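Local coordinates for protein 2-dehydro-3-deoxy-D-arabinonate dehydratase (Sulfolobus solfataricus, PDB 3BQB) that dehydrates 2-dehydro-3-deoxy-D-arabinonate to 2,5-dioxopentanoate in a pentose oxidation pathway, using a magnesium ion, and works as a homotetramer, at residues Pro142-Ala147 / Ile208-Val213. Numbering follows the deposited sequence.
Sequences PEPELA and ITLKIV. With MG (magnesium ion), chain F.
P142 and P144 meet I208, L210 and I212 where two β-sheet layers of the FAH-family domain pack face to face, strand 140-150 lying over strand 207-214. The segment axes approach to 7.5 Å and run roughly antiparallel, at 142°, a separation filled mainly by apolar side chains. L210 is the centre of the contact. A chi1 of 165° carries its CG opposite the backbone N, and the fork gives one methyl to each proline: CD2 lies 3.9 Å from P144 CD, and CD1 4.1 Å from P142 CG. The side chains of both prolines cross that of L210 at about a right angle, and its forked end suits a place between two compact, rigid neighbours. I212 instead reaches end-on toward P142, CD1 lying 4.0 Å from P142 CG. At the other end the β-branch of I208 serves P144, with CG2 3.8 Å from CB, while its longer arm ends near the backbone of L146. Proline suits this buried layer because its ring is apolar and its nitrogen has no hydrogen to satisfy. E143 and E145, one on each side of P144 in the chain, point away from strand 207-214, toward the magnesium site. There D164 also binds the ion, and K182 forms a salt bridge with E143. The apolar face thus backs a metal-binding one: E143 OE2 lies a long 2.7 Å from the magnesium, and E145 OE1 binds it at 2.3 Å.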
loop_
_atom_site.group_PDB
_atom_site.type_symbol
_atom_site.label_atom_id
_atom_site.label_comp_id
_atom_site.label_asym_id
_atom_site.label_seq_id
_atom_site.Cartn_x
_atom_site.Cartn_y
_atom_site.Cartn_z
ATOM N N PRO B 142 33.349 21.107 -2.172
ATOM C CA PRO B 142 32.064 21.307 -1.519
ATOM C C PRO B 142 31.690 22.775 -1.621
ATOM O O PRO B 142 32.574 23.634 -1.590
ATOM C CB PRO B 142 32.343 20.924 -0.065
ATOM C CG PRO B 142 33.771 21.253 0.132
ATOM C CD PRO B 142 34.442 20.972 -1.193
ATOM N N GLU B 143 30.401 23.052 -1.775
ATOM C CA GLU B 143 29.903 24.415 -1.794
ATOM C C GLU B 143 28.905 24.561 -0.658
ATOM O O GLU B 143 27.785 24.058 -0.758
ATOM C CB GLU B 143 29.237 24.723 -3.129
ATOM C CG GLU B 143 30.188 24.710 -4.312
ATOM C CD GLU B 143 29.503 25.038 -5.630
ATOM O OE1 GLU B 143 30.193 25.011 -6.670
ATOM O OE2 GLU B 143 28.281 25.311 -5.639
ATOM N N PRO B 144 29.315 25.227 0.438
ATOM C CA PRO B 144 28.442 25.412 1.596
ATOM C C PRO B 144 27.389 26.470 1.336
ATOM O O PRO B 144 27.732 27.605 1.017
ATOM C CB PRO B 144 29.409 25.883 2.684
ATOM C CG PRO B 144 30.484 26.589 1.933
ATOM C CD PRO B 144 30.643 25.834 0.652
ATOM N N GLU B 145 26.118 26.103 1.469
ATOM C CA GLU B 145 25.029 27.015 1.150
ATOM C C GLU B 145 23.897 26.920 2.159
ATOM O O GLU B 145 23.666 25.868 2.760
ATOM C CB GLU B 145 24.485 26.710 -0.249
ATOM C CG GLU B 145 25.571 26.451 -1.285
ATOM C CD GLU B 145 25.077 26.443 -2.717
ATOM O OE1 GLU B 145 25.939 26.409 -3.628
ATOM O OE2 GLU B 145 23.848 26.485 -2.945
ATOM N N LEU B 146 23.199 28.037 2.340
ATOM C CA LEU B 146 21.912 28.030 3.010
ATOM C C LEU B 146 20.893 27.484 2.013
ATOM O O LEU B 146 20.885 27.888 0.850
ATOM C CB LEU B 146 21.512 29.445 3.433
ATOM C CG LEU B 146 20.164 29.567 4.147
ATOM C CD1 LEU B 146 20.236 28.916 5.517
ATOM C CD2 LEU B 146 19.743 31.018 4.262
ATOM N N ALA B 147 20.045 26.567 2.471
ATOM C CA ALA B 147 18.967 26.021 1.649
ATOM C C ALA B 147 17.627 26.234 2.334
ATOM O O ALA B 147 17.547 26.261 3.564
ATOM C CB ALA B 147 19.190 24.541 1.389
ATOM N N ILE B 208 28.093 31.372 7.657
ATOM C CA ILE B 208 28.346 30.073 7.057
ATOM C C ILE B 208 29.841 29.830 7.174
ATOM O O ILE B 208 30.628 30.706 6.828
ATOM C CB ILE B 208 27.931 30.040 5.573
ATOM C CG1 ILE B 208 26.476 30.488 5.414
ATOM C CG2 ILE B 208 28.126 28.644 4.998
ATOM C CD1 ILE B 208 26.026 30.607 3.981
ATOM N N THR B 209 30.230 28.653 7.656
ATOM C CA THR B 209 31.642 28.315 7.826
ATOM C C THR B 209 31.924 26.926 7.271
ATOM O O THR B 209 31.189 25.988 7.555
ATOM C CB THR B 209 32.053 28.349 9.321
ATOM O OG1 THR B 209 31.696 29.613 9.896
ATOM C CG2 THR B 209 33.558 28.126 9.487
ATOM N N LEU B 210 32.993 26.805 6.488
ATOM C CA LEU B 210 33.391 25.533 5.882
ATOM C C LEU B 210 34.746 25.079 6.425
ATOM O O LEU B 210 35.674 25.875 6.516
ATOM C CB LEU B 210 33.453 25.685 4.356
ATOM C CG LEU B 210 34.161 24.617 3.514
ATOM C CD1 LEU B 210 33.494 23.252 3.656
ATOM C CD2 LEU B 210 34.198 25.051 2.054
ATOM N N LYS B 211 34.846 23.802 6.785
ATOM C CA LYS B 211 36.109 23.196 7.210
ATOM C C LYS B 211 36.311 21.876 6.476
ATOM O O LYS B 211 35.434 21.016 6.498
ATOM C CB LYS B 211 36.111 22.935 8.727
ATOM C CG LYS B 211 36.318 24.178 9.589
ATOM C CD LYS B 211 35.874 23.977 11.055
ATOM C CE LYS B 211 36.925 23.254 11.908
ATOM N NZ LYS B 211 36.709 23.489 13.374
ATOM N N ILE B 212 37.457 21.723 5.819
ATOM C CA ILE B 212 37.845 20.434 5.257
ATOM C C ILE B 212 38.991 19.877 6.101
ATOM O O ILE B 212 40.009 20.543 6.283
ATOM C CB ILE B 212 38.270 20.549 3.776
ATOM C CG1 ILE B 212 37.131 21.152 2.943
ATOM C CG2 ILE B 212 38.667 19.170 3.225
ATOM C CD1 ILE B 212 37.535 21.558 1.537
ATOM N N VAL B 213 38.812 18.661 6.615
ATOM C CA VAL B 213 39.768 18.044 7.529
ATOM C C VAL B 213 40.394 16.809 6.884
ATOM O O VAL B 213 39.679 15.920 6.421
ATOM C CB VAL B 213 39.077 17.655 8.863
ATOM C CG1 VAL B 213 39.991 16.794 9.742
ATOM C CG2 VAL B 213 38.630 18.907 9.613
HETATM MG MG MG F . 25.645 25.971 -5.829
#